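Local coordinates for protein discoidin-2 (Dictyostelium discoideum, PDB 2VMD) that binds galactose and N-acetylgalactosamine as a trimeric lectin and may take part in spore coat formation, at residues Lys207-Thr212 and Ala242-Thr247. Sequence-based numbering, arbitrary orientation.
Sequences KVDAHT and AVYDLT. With MBG (methyl beta-D-galactopyranoside), chain D.
K207 and D209 face D245 across antiparallel strands 200-211 and 242-254 of the H-type lectin domain, K207 through a salt bridge and D209 at a classic beta bulge that builds part of a galactose site. Y244 is the extra residue: it and D245 both face D209, whose carbonyl O accepts two N-H groups in its own plane, from Y244 N at 2.7 Å and from D245 N at 2.9 Å. The bulge turns the tyrosine side chain toward D209; carboxylate and ring lie side by side, planes 30° apart, with D209 OD2 3.1 Å from Y244 CD2. An aromatic residue suits this place because its flat face can receive the apolar C-H surface of galactose: C4 of methyl beta-D-galactopyranoside sits over the ring centre. D209 grips the polar side of the same sugar with both oxygens, OD1 taking the proton of O4 at 2.7 Å and OD2 that of O3 at 2.7 Å. With CG anti to the backbone N (chi1 -169°), the aspartate directs its fork at these neighbouring hydroxyls. R218 and W238 of the second subunit complete the site, and Q216 of that subunit also bonds D209 OD1; residues 207-211 pair antiparallel with a strand of that chain, continuing the sheet across the interface. On the other side of the sheet V208 CG2 lies 3.8 Å from L246 CD2, the branches side by side; W219 of the same chain touches both, and V208 also meets W219 of the second subunit. K207, on the same side as D209, needs length: its extended chain passes T247, CD 3.5 Å from OG1, a hydroxyl hydrogen-bonded to S170, and crosses D245 at about a right angle. D245 OD1 is held by the backbone N of G172, while K207 NZ meets the anti side of D245 OD2 at 3.0 Å, 19° out of the carboxylate plane.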
# COMPACT_ATOMS: atom_id res chain seq x y z
N LYS A 207 0.48 22.15 -25.72
CA LYS A 207 0.79 23.32 -26.56
C LYS A 207 1.04 22.95 -28.00
O LYS A 207 1.88 22.06 -28.28
CB LYS A 207 2.03 24.05 -26.06
CG LYS A 207 2.47 25.18 -26.97
CD LYS A 207 3.90 25.64 -26.65
CE LYS A 207 4.16 26.94 -27.28
NZ LYS A 207 5.51 27.48 -26.84
N VAL A 208 0.35 23.64 -28.91
CA VAL A 208 0.60 23.57 -30.34
C VAL A 208 0.90 24.98 -30.87
O VAL A 208 0.11 25.92 -30.66
CB VAL A 208 -0.61 22.95 -31.10
CG1 VAL A 208 -0.48 23.15 -32.64
CG2 VAL A 208 -0.73 21.49 -30.76
N ASP A 209 2.06 25.09 -31.51
CA ASP A 209 2.47 26.29 -32.27
C ASP A 209 2.98 25.78 -33.61
O ASP A 209 4.18 25.44 -33.76
CB ASP A 209 3.56 27.03 -31.51
CG ASP A 209 3.86 28.40 -32.07
OD1 ASP A 209 3.32 28.75 -33.15
OD2 ASP A 209 4.68 29.12 -31.42
N ALA A 210 2.08 25.70 -34.57
CA ALA A 210 2.38 25.02 -35.83
C ALA A 210 1.63 25.65 -37.01
O ALA A 210 0.52 26.18 -36.86
CB ALA A 210 2.04 23.53 -35.72
N HIS A 211 2.22 25.53 -38.19
CA HIS A 211 1.59 26.02 -39.41
C HIS A 211 0.98 24.86 -40.20
O HIS A 211 1.60 23.80 -40.35
CB HIS A 211 2.63 26.74 -40.27
CG HIS A 211 2.05 27.76 -41.20
ND1 HIS A 211 1.77 29.06 -40.81
CD2 HIS A 211 1.67 27.68 -42.50
CE1 HIS A 211 1.26 29.73 -41.83
NE2 HIS A 211 1.18 28.91 -42.86
N THR A 212 -0.24 25.07 -40.69
CA THR A 212 -0.87 24.14 -41.65
C THR A 212 -0.12 24.11 -42.98
O THR A 212 0.64 25.01 -43.31
CB THR A 212 -2.40 24.46 -41.86
OG1 THR A 212 -2.56 25.79 -42.39
CG2 THR A 212 -3.16 24.36 -40.53
N ALA A 242 5.21 23.19 -40.88
CA ALA A 242 6.24 23.86 -40.11
C ALA A 242 5.74 23.91 -38.67
O ALA A 242 4.75 24.58 -38.38
CB ALA A 242 6.48 25.25 -40.66
N VAL A 243 6.39 23.17 -37.79
CA VAL A 243 6.01 23.13 -36.37
C VAL A 243 7.02 24.00 -35.65
O VAL A 243 8.21 23.69 -35.65
CB VAL A 243 6.04 21.69 -35.82
CG1 VAL A 243 5.78 21.69 -34.29
CG2 VAL A 243 5.05 20.78 -36.59
N TYR A 244 6.52 25.08 -35.04
CA TYR A 244 7.31 26.08 -34.29
C TYR A 244 7.63 25.58 -32.88
O TYR A 244 8.80 25.67 -32.45
CB TYR A 244 6.57 27.41 -34.26
CG TYR A 244 7.37 28.63 -33.81
CD1 TYR A 244 7.88 29.53 -34.75
CD2 TYR A 244 7.58 28.89 -32.45
CE1 TYR A 244 8.61 30.65 -34.34
CE2 TYR A 244 8.28 30.01 -32.04
CZ TYR A 244 8.79 30.88 -32.98
OH TYR A 244 9.49 32.01 -32.55
N ASP A 245 6.64 25.01 -32.20
CA ASP A 245 6.87 24.34 -30.91
C ASP A 245 5.72 23.40 -30.62
O ASP A 245 4.60 23.65 -31.07
CB ASP A 245 6.98 25.37 -29.79
CG ASP A 245 7.77 24.87 -28.55
OD1 ASP A 245 8.45 23.81 -28.60
OD2 ASP A 245 7.73 25.58 -27.51
N LEU A 246 5.98 22.38 -29.80
CA LEU A 246 4.95 21.48 -29.28
C LEU A 246 5.37 21.17 -27.85
O LEU A 246 6.58 21.11 -27.57
CB LEU A 246 4.92 20.16 -30.08
CG LEU A 246 4.28 20.04 -31.47
CD1 LEU A 246 4.63 18.68 -32.17
CD2 LEU A 246 2.79 20.30 -31.42
N THR A 247 4.41 21.06 -26.93
CA THR A 247 4.72 20.65 -25.53
C THR A 247 3.81 19.47 -25.14
O THR A 247 2.61 19.52 -25.39
CB THR A 247 4.51 21.81 -24.53
OG1 THR A 247 5.28 22.95 -24.93
CG2 THR A 247 4.89 21.40 -23.05
C1 MBG D . 5.32 34.42 -34.01
C2 MBG D . 4.85 33.78 -32.68
C3 MBG D . 5.41 32.36 -32.59
C4 MBG D . 5.00 31.55 -33.83
C5 MBG D . 5.39 32.33 -35.09
C6 MBG D . 4.96 31.59 -36.35
C7 MBG D . 3.78 36.15 -33.35
O1 MBG D . 4.94 35.80 -34.16
O2 MBG D . 5.29 34.49 -31.51
O3 MBG D . 4.98 31.76 -31.36
O4 MBG D . 3.58 31.32 -33.81
O5 MBG D . 4.78 33.62 -35.11
O6 MBG D . 5.59 32.18 -37.49
O HOH W 1 3.56 24.86 -42.91